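Local coordinates for protein polyhedrin (PDB 5A8U) that builds the crystalline occlusion bodies (polyhedra) that shelter cypovirus particles from the outside environment until insect larvae eat them, at residues G29-T39 with A104-Q115; Q162-G172 with E242-T252. One frame throughout, in Å; residues are numbered along the deposited sequence.

How the interactions relate
Interaction 1 pairs two central strands of the six-stranded antiparallel sheet, 30-37 and 109-115; interaction 2 lays the chain that follows helix 230-241 against the edge hairpin 162-166/169-178 of the same sheet. Their centres are about 15 Å apart, and along the sequence the first contact is complete before the second begins. Strand 109-115 links them: it neighbours strand 169-178, and Q115 OE1 lies 2.8 Å from V244 N and Q111 NE2 2.9 Å from Q246 O, both probable hydrogen bonds. The C-terminal segment thus runs along strand 109-115, joining mid-sheet to edge hairpin, on the face carrying T33, V35 and I113. Near Q115, N31, E242, L243 and F166 also meet a second subunit.

Interaction 1: G29-T39 with A104-Q115; sequences GINVTVVLKYT and AGDPYAMQFIVQ
Eight backbone hydrogen bonds zip residues 31-37 to 108-115 as an antiparallel strand pair in the middle of the six-stranded sheet. N31, T33 and V35 form hydrogen-bonded pairs with Q115, I113 and Q111, each bonded both ways; I113 N to T33 O, at 2.9 Å, is almost straight (176°). At the end of the pairing, K37 N donates to A109 O, while K37 O accepts from Y108 N at 2.8 Å. Beyond it, a water ties T39 N to A104 O and D106 O.

The side chains alternate between two faces. On that of V32, V34, L36, M110, F112 and V114, V32 CG1 presses on F112 CE1 at 3.5 Å, while CG2 of V34 meets the edge of the same ring, in its plane. V34 CG1 rests against M110 SD (3.9 Å), and L36 runs beside M110, pointing the same way; strand 189-195 packs against V32, V34 and V114. On the opposite face, V35 CG2 meets I113 CD1, and helix 230-241 packs on T33 and V35.

Beyond the strands, Y38 lies alongside P107, its hydroxyl held by M63 and Q44. Y108 CG sits between its backbone N and carbonyl carbon (chi1 74°), which brings the ring alongside K37, whose CE reaches Y108 OH at 3.5 Å. The Y38 ring turns an edge to the backbone, CE2 standing 3.2 Å from G105 O, near the ring plane.

Interaction 2: Q162-G172 with E242-T252; sequences QPLYFCDRMAG and ELVYQNSYGYT
L164 and V244 lie alongside with their ends running opposite ways at the middle of this contact, L164 CB lying 3.9 Å from V244 CG2. The two methyls of L164 part company: CD1 stays by V244, whereas CD2 runs to T252 OG1 (3.5 Å) and the CB of Q246. V244 CG1, anti to its carbonyl carbon (chi1 -75°), is directed at A171 CB and meets the F166 ring at its edge, 4.2 Å from CD2.

Farther along, the Q162 and Q246 side chains meet nearly perpendicular, their amides twisted 57° against each other. Q246 NE2 donates to Q162 OE1 at 2.9 Å; the acceptor lies in the donor's amide plane, yet the donor stands well above the plane of the Q162 carbonyl. A water completes the link, accepting from Q162 NE2 and donating to Q246 OE1, while a second connects Y165 N with T252 OG1. At the other end, E242 forms a salt bridge with R146 of the second subunit, and the same R146 makes a cation-pi contact with F166.

V244 thus sits over a classic beta bulge, where A171 N and G172 N both donate to L164 O, in an edge hairpin closed by a type II' turn from F166 to R169.

Interaction 1: G29-T39 with A104-Q115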
loop_
_atom_site.group_PDB
_atom_site.type_symbol
_atom_site.label_atom_id
_atom_site.label_comp_id
_atom_site.label_asym_id
_atom_site.label_seq_id
_atom_site.Cartn_x
_atom_site.Cartn_y
_atom_site.Cartn_z
ATOM N N GLY A 29 0.449 6.169 -19.869
ATOM C CA GLY A 29 1.117 6.007 -18.596
ATOM C C GLY A 29 2.142 7.075 -18.280
ATOM O O GLY A 29 2.832 7.576 -19.165
ATOM N N ILE A 30 2.226 7.434 -17.002
ATOM C CA ILE A 30 3.341 8.208 -16.478
ATOM C C ILE A 30 4.104 7.245 -15.575
ATOM O O ILE A 30 3.494 6.393 -14.925
ATOM C CB ILE A 30 2.874 9.475 -15.681
ATOM C CG1 ILE A 30 1.834 9.126 -14.614
ATOM C CG2 ILE A 30 2.312 10.552 -16.633
ATOM C CD1 ILE A 30 1.568 10.284 -13.611
ATOM N N ASN A 31 5.430 7.347 -15.579
ATOM C CA ASN A 31 6.279 6.429 -14.823
ATOM C C ASN A 31 7.144 7.196 -13.850
ATOM O O ASN A 31 7.682 8.248 -14.175
ATOM C CB ASN A 31 7.182 5.619 -15.751
ATOM C CG ASN A 31 6.469 4.452 -16.386
ATOM O OD1 ASN A 31 6.549 3.325 -15.909
ATOM N ND2 ASN A 31 5.755 4.720 -17.476
ATOM N N VAL A 32 7.272 6.657 -12.652
ATOM C CA VAL A 32 8.204 7.177 -11.672
ATOM C C VAL A 32 9.065 5.999 -11.264
ATOM O O VAL A 32 8.548 4.940 -10.914
ATOM C CB VAL A 32 7.470 7.756 -10.456
ATOM C CG1 VAL A 32 8.470 8.245 -9.422
ATOM C CG2 VAL A 32 6.571 8.913 -10.922
ATOM N N THR A 33 10.380 6.170 -11.355
ATOM C CA THR A 33 11.308 5.121 -10.986
ATOM C C THR A 33 12.268 5.657 -9.926
ATOM O O THR A 33 12.798 6.774 -10.030
ATOM C CB THR A 33 12.081 4.587 -12.202
ATOM O OG1 THR A 33 11.144 4.207 -13.216
ATOM C CG2 THR A 33 12.921 3.342 -11.831
ATOM N N VAL A 34 12.424 4.882 -8.866
ATOM C CA VAL A 34 13.459 5.163 -7.890
ATOM C C VAL A 34 14.530 4.108 -8.056
ATOM O O VAL A 34 14.247 2.906 -8.002
ATOM C CB VAL A 34 12.910 5.108 -6.458
ATOM C CG1 VAL A 34 14.054 4.954 -5.414
ATOM C CG2 VAL A 34 12.059 6.323 -6.197
ATOM N N VAL A 35 15.756 4.558 -8.297
ATOM C CA VAL A 35 16.870 3.632 -8.433
ATOM C C VAL A 35 17.840 3.851 -7.293
ATOM O O VAL A 35 18.431 4.919 -7.179
ATOM C CB VAL A 35 17.625 3.819 -9.750
ATOM C CG1 VAL A 35 18.701 2.746 -9.883
ATOM C CG2 VAL A 35 16.674 3.712 -10.922
ATOM N N LEU A 36 17.992 2.849 -6.442
ATOM C CA LEU A 36 18.873 2.976 -5.280
ATOM C C LEU A 36 20.216 2.354 -5.580
ATOM O O LEU A 36 20.273 1.284 -6.174
ATOM C CB LEU A 36 18.251 2.281 -4.079
ATOM C CG LEU A 36 16.915 2.925 -3.695
ATOM C CD1 LEU A 36 16.135 2.018 -2.770
ATOM C CD2 LEU A 36 17.175 4.271 -3.018
ATOM N N LYS A 37 21.296 3.023 -5.175
ATOM C CA LYS A 37 22.627 2.540 -5.526
ATOM C C LYS A 37 23.397 2.134 -4.279
ATOM O O LYS A 37 23.370 2.858 -3.272
ATOM C CB LYS A 37 23.391 3.631 -6.273
ATOM C CG LYS A 37 22.589 4.225 -7.438
ATOM C CD LYS A 37 23.520 4.996 -8.363
ATOM C CE LYS A 37 24.465 4.035 -9.060
ATOM N NZ LYS A 37 25.330 4.735 -10.052
ATOM N N TYR A 38 24.074 0.990 -4.362
ATOM C CA TYR A 38 24.787 0.397 -3.232
ATOM C C TYR A 38 26.262 0.292 -3.572
ATOM O O TYR A 38 26.628 0.249 -4.740
ATOM C CB TYR A 38 24.195 -0.982 -2.853
ATOM C CG TYR A 38 22.721 -0.846 -2.558
ATOM C CD1 TYR A 38 21.787 -0.888 -3.593
ATOM C CD2 TYR A 38 22.265 -0.602 -1.270
ATOM C CE1 TYR A 38 20.456 -0.705 -3.352
ATOM C CE2 TYR A 38 20.919 -0.415 -1.016
ATOM C CZ TYR A 38 20.025 -0.476 -2.062
ATOM O OH TYR A 38 18.695 -0.308 -1.834
ATOM N N THR A 39 27.099 0.284 -2.544
ATOM C CA THR A 39 28.540 0.365 -2.757
ATOM C C THR A 39 29.141 -0.913 -3.343
ATOM O O THR A 39 30.286 -0.908 -3.774
ATOM C CB THR A 39 29.278 0.748 -1.461
ATOM O OG1 THR A 39 28.974 -0.207 -0.443
ATOM C CG2 THR A 39 28.815 2.136 -1.017
ATOM N N ALA A 104 26.471 -2.505 4.132
ATOM C CA ALA A 104 26.704 -2.748 2.716
ATOM C C ALA A 104 25.396 -2.509 1.997
ATOM O O ALA A 104 25.380 -2.128 0.818
ATOM C CB ALA A 104 27.168 -4.191 2.478
ATOM N N GLY A 105 24.299 -2.750 2.713
ATOM C CA GLY A 105 22.970 -2.601 2.136
ATOM C C GLY A 105 22.290 -1.272 2.419
ATOM O O GLY A 105 21.091 -1.108 2.148
ATOM N N ASP A 106 23.037 -0.320 2.968
ATOM C CA ASP A 106 22.525 1.051 3.079
ATOM C C ASP A 106 22.900 1.828 1.825
ATOM O O ASP A 106 24.077 1.999 1.529
ATOM C CB ASP A 106 23.054 1.760 4.328
ATOM C CG ASP A 106 22.513 1.160 5.625
ATOM O OD1 ASP A 106 21.311 0.804 5.664
ATOM O OD2 ASP A 106 23.299 1.056 6.605
ATOM N N PRO A 107 21.896 2.279 1.057
ATOM C CA PRO A 107 22.245 2.870 -0.243
ATOM C C PRO A 107 23.053 4.162 -0.098
ATOM O O PRO A 107 22.873 4.862 0.890
ATOM C CB PRO A 107 20.875 3.158 -0.873
ATOM C CG PRO A 107 19.948 3.345 0.301
ATOM C CD PRO A 107 20.445 2.349 1.343
ATOM N N TYR A 108 23.911 4.482 -1.066
ATOM C CA TYR A 108 24.728 5.700 -0.946
ATOM C C TYR A 108 24.192 6.841 -1.808
ATOM O O TYR A 108 24.608 7.999 -1.659
ATOM C CB TYR A 108 26.211 5.428 -1.270
ATOM C CG TYR A 108 26.476 5.237 -2.743
ATOM C CD1 TYR A 108 26.743 6.320 -3.565
ATOM C CD2 TYR A 108 26.420 3.980 -3.321
ATOM C CE1 TYR A 108 26.968 6.152 -4.923
ATOM C CE2 TYR A 108 26.634 3.798 -4.679
ATOM C CZ TYR A 108 26.901 4.884 -5.478
ATOM O OH TYR A 108 27.102 4.701 -6.837
ATOM N N ALA A 109 23.253 6.516 -2.688
ATOM C CA ALA A 109 22.702 7.495 -3.621
ATOM C C ALA A 109 21.428 6.946 -4.240
ATOM O O ALA A 109 21.148 5.746 -4.149
ATOM C CB ALA A 109 23.713 7.813 -4.730
ATOM N N MET A 110 20.674 7.836 -4.874
ATOM C CA MET A 110 19.487 7.446 -5.615
ATOM C C MET A 110 19.366 8.290 -6.882
ATOM O O MET A 110 19.796 9.443 -6.923
ATOM C CB MET A 110 18.245 7.604 -4.742
ATOM C CG MET A 110 16.939 7.849 -5.468
ATOM S SD MET A 110 15.670 8.323 -4.259
ATOM C CE MET A 110 16.534 9.581 -3.414
ATOM N N GLN A 111 18.813 7.683 -7.922
ATOM C CA GLN A 111 18.339 8.421 -9.086
ATOM C C GLN A 111 16.803 8.369 -9.063
ATOM O O GLN A 111 16.219 7.297 -8.934
ATOM C CB GLN A 111 18.881 7.810 -10.383
ATOM C CG GLN A 111 18.542 8.669 -11.585
ATOM C CD GLN A 111 19.035 8.107 -12.902
ATOM O OE1 GLN A 111 18.672 8.618 -13.965
ATOM N NE2 GLN A 111 19.863 7.055 -12.846
ATOM N N PHE A 112 16.169 9.531 -9.171
ATOM C CA PHE A 112 14.717 9.632 -9.172
ATOM C C PHE A 112 14.347 10.069 -10.588
ATOM O O PHE A 112 14.735 11.154 -11.034
ATOM C CB PHE A 112 14.288 10.668 -8.119
ATOM C CG PHE A 112 12.785 10.919 -8.052
ATOM C CD1 PHE A 112 11.939 9.967 -7.506
ATOM C CD2 PHE A 112 12.243 12.128 -8.481
ATOM C CE1 PHE A 112 10.561 10.191 -7.424
ATOM C CE2 PHE A 112 10.866 12.364 -8.385
ATOM C CZ PHE A 112 10.033 11.403 -7.853
ATOM N N ILE A 113 13.656 9.200 -11.318
ATOM C CA ILE A 113 13.379 9.446 -12.729
ATOM C C ILE A 113 11.879 9.538 -12.957
ATOM O O ILE A 113 11.135 8.663 -12.546
ATOM C CB ILE A 113 13.926 8.317 -13.616
ATOM C CG1 ILE A 113 15.322 7.898 -13.149
ATOM C CG2 ILE A 113 13.893 8.734 -15.083
ATOM C CD1 ILE A 113 15.831 6.624 -13.814
ATOM N N VAL A 114 11.438 10.591 -13.634
ATOM C CA VAL A 114 10.015 10.768 -13.896
ATOM C C VAL A 114 9.832 10.882 -15.403
ATOM O O VAL A 114 10.510 11.677 -16.033
ATOM C CB VAL A 114 9.482 12.054 -13.228
ATOM C CG1 VAL A 114 7.984 12.217 -13.501
ATOM C CG2 VAL A 114 9.747 12.026 -11.712
ATOM N N GLN A 115 8.945 10.076 -15.983
ATOM C CA GLN A 115 8.780 10.052 -17.441
ATOM C C GLN A 115 7.305 10.072 -17.880
ATOM O O GLN A 115 6.461 9.419 -17.273
ATOM C CB GLN A 115 9.502 8.825 -18.023
ATOM C CG GLN A 115 9.200 8.557 -19.504
ATOM C CD GLN A 115 10.035 7.422 -20.076
ATOM O OE1 GLN A 115 11.046 7.020 -19.489
ATOM N NE2 GLN A 115 9.621 6.903 -21.232
HETATM O O HOH W 1 5.767 7.127 -19.232
HETATM O O HOH W 2 10.636 6.449 -14.656
HETATM O O HOH W 3 25.688 0.406 0.058
HETATM O O HOH W 4 27.812 -2.503 -0.580
#

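Interaction 2: Q162-G172 with E242-T252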
loop_
_atom_site.group_PDB
_atom_site.type_symbol
_atom_site.label_atom_id
_atom_site.label_comp_id
_atom_site.label_asym_id
_atom_site.label_seq_id
_atom_site.Cartn_x
_atom_site.Cartn_y
_atom_site.Cartn_z
ATOM N N GLN A 162 17.314 16.918 -14.372
ATOM C CA GLN A 162 17.965 17.025 -15.660
ATOM C C GLN A 162 17.065 16.443 -16.732
ATOM O O GLN A 162 16.526 15.355 -16.572
ATOM C CB GLN A 162 19.300 16.275 -15.636
ATOM C CG GLN A 162 20.262 16.766 -14.572
ATOM C CD GLN A 162 21.567 16.008 -14.609
ATOM O OE1 GLN A 162 22.129 15.801 -15.676
ATOM N NE2 GLN A 162 22.048 15.579 -13.455
ATOM N N PRO A 163 16.918 17.156 -17.852
ATOM C CA PRO A 163 16.046 16.655 -18.916
ATOM C C PRO A 163 16.671 15.458 -19.625
ATOM O O PRO A 163 17.864 15.454 -19.930
ATOM C CB PRO A 163 15.941 17.845 -19.878
ATOM C CG PRO A 163 16.499 19.020 -19.144
ATOM C CD PRO A 163 17.502 18.469 -18.188
ATOM N N LEU A 164 15.871 14.428 -19.843
ATOM C CA LEU A 164 16.322 13.245 -20.561
ATOM C C LEU A 164 15.508 13.139 -21.847
ATOM O O LEU A 164 14.279 13.024 -21.819
ATOM C CB LEU A 164 16.166 11.977 -19.702
ATOM C CG LEU A 164 16.783 11.997 -18.294
ATOM C CD1 LEU A 164 16.571 10.649 -17.563
ATOM C CD2 LEU A 164 18.254 12.353 -18.328
ATOM N N TYR A 165 16.205 13.176 -22.976
ATOM C CA TYR A 165 15.565 13.172 -24.283
ATOM C C TYR A 165 15.500 11.786 -24.911
ATOM O O TYR A 165 16.358 10.940 -24.671
ATOM C CB TYR A 165 16.289 14.140 -25.230
ATOM C CG TYR A 165 15.965 15.579 -24.934
ATOM C CD1 TYR A 165 16.659 16.280 -23.968
ATOM C CD2 TYR A 165 14.923 16.223 -25.591
ATOM C CE1 TYR A 165 16.345 17.599 -23.675
ATOM C CE2 TYR A 165 14.601 17.534 -25.303
ATOM C CZ TYR A 165 15.317 18.217 -24.348
ATOM O OH TYR A 165 15.005 19.529 -24.063
ATOM N N PHE A 166 14.471 11.564 -25.718
ATOM C CA PHE A 166 14.352 10.344 -26.511
ATOM C C PHE A 166 14.040 10.851 -27.905
ATOM O O PHE A 166 13.015 11.488 -28.118
ATOM C CB PHE A 166 13.234 9.442 -25.964
ATOM C CG PHE A 166 13.209 8.058 -26.564
ATOM C CD1 PHE A 166 12.694 7.846 -27.836
ATOM C CD2 PHE A 166 13.673 6.960 -25.847
ATOM C CE1 PHE A 166 12.663 6.570 -28.391
ATOM C CE2 PHE A 166 13.641 5.680 -26.397
ATOM C CZ PHE A 166 13.140 5.489 -27.672
ATOM N N CYS A 167 14.954 10.611 -28.844
ATOM C CA CYS A 167 14.872 11.230 -30.160
ATOM C C CYS A 167 14.795 12.749 -30.029
ATOM O O CYS A 167 15.663 13.378 -29.415
ATOM C CB CYS A 167 13.666 10.697 -30.939
ATOM S SG CYS A 167 13.806 8.963 -31.445
ATOM N N ASP A 168 13.748 13.341 -30.591
ATOM C CA ASP A 168 13.654 14.800 -30.623
ATOM C C ASP A 168 12.801 15.415 -29.508
ATOM O O ASP A 168 12.653 16.636 -29.447
ATOM C CB ASP A 168 13.179 15.286 -32.005
ATOM C CG ASP A 168 11.827 14.719 -32.399
ATOM O OD1 ASP A 168 11.392 13.711 -31.800
ATOM O OD2 ASP A 168 11.198 15.282 -33.323
ATOM N N ARG A 169 12.258 14.582 -28.622
ATOM C CA ARG A 169 11.400 15.078 -27.541
ATOM C C ARG A 169 12.026 14.843 -26.173
ATOM O O ARG A 169 12.796 13.896 -26.005
ATOM C CB ARG A 169 10.026 14.404 -27.600
ATOM C CG ARG A 169 9.137 14.904 -28.734
ATOM C CD ARG A 169 8.618 16.309 -28.436
ATOM N NE ARG A 169 7.889 16.897 -29.559
ATOM C CZ ARG A 169 8.379 17.837 -30.363
ATOM N NH1 ARG A 169 9.606 18.306 -30.170
ATOM N NH2 ARG A 169 7.641 18.312 -31.362
ATOM N N MET A 170 11.701 15.693 -25.197
ATOM C CA MET A 170 12.094 15.417 -23.816
ATOM C C MET A 170 11.144 14.386 -23.213
ATOM O O MET A 170 9.962 14.667 -23.025
ATOM C CB MET A 170 12.117 16.679 -22.945
ATOM C CG MET A 170 12.714 16.404 -21.551
ATOM S SD MET A 170 12.440 17.672 -20.302
ATOM C CE MET A 170 10.699 17.416 -19.908
ATOM N N ALA A 171 11.656 13.195 -22.909
ATOM C CA ALA A 171 10.805 12.098 -22.449
ATOM C C ALA A 171 10.592 12.113 -20.939
ATOM O O ALA A 171 9.545 11.707 -20.432
ATOM C CB ALA A 171 11.393 10.757 -22.872
ATOM N N GLY A 172 11.598 12.548 -20.208
ATOM C CA GLY A 172 11.482 12.566 -18.771
ATOM C C GLY A 172 12.555 13.436 -18.168
ATOM O O GLY A 172 13.280 14.138 -18.878
ATOM N N GLU A 242 11.561 1.051 -22.765
ATOM C CA GLU A 242 11.696 2.414 -23.306
ATOM C C GLU A 242 11.555 3.455 -22.193
ATOM O O GLU A 242 10.981 4.538 -22.387
ATOM C CB GLU A 242 10.747 2.672 -24.497
ATOM C CG GLU A 242 10.984 1.686 -25.640
ATOM C CD GLU A 242 10.160 1.951 -26.901
ATOM O OE1 GLU A 242 9.713 3.102 -27.115
ATOM O OE2 GLU A 242 9.964 0.989 -27.681
ATOM N N LEU A 243 12.127 3.115 -21.040
ATOM C CA LEU A 243 12.250 4.028 -19.914
ATOM C C LEU A 243 13.610 4.712 -19.983
ATOM O O LEU A 243 14.640 4.042 -19.977
ATOM C CB LEU A 243 12.135 3.250 -18.598
ATOM C CG LEU A 243 10.740 2.729 -18.242
ATOM C CD1 LEU A 243 10.797 1.740 -17.095
ATOM C CD2 LEU A 243 9.850 3.904 -17.880
ATOM N N VAL A 244 13.632 6.039 -20.049
ATOM C CA VAL A 244 14.909 6.739 -20.038
ATOM C C VAL A 244 15.556 6.658 -18.671
ATOM O O VAL A 244 14.888 6.509 -17.644
ATOM C CB VAL A 244 14.814 8.213 -20.493
ATOM C CG1 VAL A 244 14.634 8.286 -22.016
ATOM C CG2 VAL A 244 13.705 8.944 -19.740
ATOM N N TYR A 245 16.873 6.758 -18.668
ATOM C CA TYR A 245 17.661 6.488 -17.481
ATOM C C TYR A 245 19.000 7.165 -17.706
ATOM O O TYR A 245 19.554 7.104 -18.801
ATOM C CB TYR A 245 17.857 4.970 -17.370
ATOM C CG TYR A 245 18.724 4.504 -16.232
ATOM C CD1 TYR A 245 20.108 4.459 -16.352
ATOM C CD2 TYR A 245 18.156 4.082 -15.031
ATOM C CE1 TYR A 245 20.905 4.028 -15.308
ATOM C CE2 TYR A 245 18.954 3.640 -13.978
ATOM C CZ TYR A 245 20.325 3.620 -14.131
ATOM O OH TYR A 245 21.117 3.193 -13.100
ATOM N N GLN A 246 19.534 7.807 -16.679
ATOM C CA GLN A 246 20.841 8.428 -16.822
ATOM C C GLN A 246 21.904 7.549 -16.164
ATOM O O GLN A 246 21.816 7.224 -14.976
ATOM C CB GLN A 246 20.851 9.829 -16.205
ATOM C CG GLN A 246 22.168 10.560 -16.432
ATOM C CD GLN A 246 22.211 11.882 -15.701
ATOM O OE1 GLN A 246 22.456 11.927 -14.495
ATOM N NE2 GLN A 246 21.944 12.969 -16.422
ATOM N N ASN A 247 22.909 7.134 -16.934
ATOM C CA ASN A 247 23.888 6.232 -16.336
ATOM C C ASN A 247 24.957 6.928 -15.483
ATOM O O ASN A 247 24.954 8.157 -15.348
ATOM C CB ASN A 247 24.502 5.294 -17.383
ATOM C CG ASN A 247 25.500 5.991 -18.316
ATOM O OD1 ASN A 247 25.936 7.120 -18.084
ATOM N ND2 ASN A 247 25.881 5.292 -19.372
ATOM N N SER A 248 25.856 6.126 -14.912
ATOM C CA SER A 248 26.881 6.592 -13.976
ATOM C C SER A 248 27.857 7.603 -14.562
ATOM O O SER A 248 28.638 8.212 -13.826
ATOM C CB SER A 248 27.662 5.391 -13.424
ATOM O OG SER A 248 26.832 4.625 -12.576
ATOM N N TYR A 249 27.814 7.762 -15.882
ATOM C CA TYR A 249 28.702 8.678 -16.571
ATOM C C TYR A 249 28.001 9.961 -17.003
ATOM O O TYR A 249 28.615 10.825 -17.620
ATOM C CB TYR A 249 29.348 7.979 -17.762
ATOM C CG TYR A 249 30.113 6.735 -17.350
ATOM C CD1 TYR A 249 31.450 6.813 -16.985
ATOM C CD2 TYR A 249 29.484 5.491 -17.291
ATOM C CE1 TYR A 249 32.144 5.686 -16.586
ATOM C CE2 TYR A 249 30.174 4.356 -16.897
ATOM C CZ TYR A 249 31.501 4.461 -16.547
ATOM O OH TYR A 249 32.202 3.344 -16.160
ATOM N N GLY A 250 26.714 10.077 -16.687
ATOM C CA GLY A 250 25.943 11.250 -17.056
ATOM C C GLY A 250 25.220 11.163 -18.389
ATOM O O GLY A 250 24.592 12.137 -18.815
ATOM N N TYR A 251 25.307 10.002 -19.047
ATOM C CA TYR A 251 24.665 9.782 -20.343
ATOM C C TYR A 251 23.241 9.283 -20.210
ATOM O O TYR A 251 22.967 8.423 -19.389
ATOM C CB TYR A 251 25.409 8.700 -21.123
ATOM C CG TYR A 251 26.588 9.191 -21.930
ATOM C CD1 TYR A 251 27.680 9.777 -21.314
ATOM C CD2 TYR A 251 26.615 9.022 -23.306
ATOM C CE1 TYR A 251 28.768 10.210 -22.060
ATOM C CE2 TYR A 251 27.691 9.446 -24.054
ATOM C CZ TYR A 251 28.759 10.042 -23.430
ATOM O OH TYR A 251 29.830 10.456 -24.191
ATOM N N THR A 252 22.352 9.791 -21.057
ATOM C CA THR A 252 21.006 9.245 -21.186
ATOM C C THR A 252 21.040 7.958 -21.989
ATOM O O THR A 252 21.552 7.931 -23.107
ATOM C CB THR A 252 20.079 10.254 -21.908
ATOM O OG1 THR A 252 20.074 11.489 -21.184
ATOM C CG2 THR A 252 18.675 9.734 -22.015
HETATM O O HOH W 5 24.206 13.898 -13.757
HETATM O O HOH W 6 19.045 13.286 -23.015
#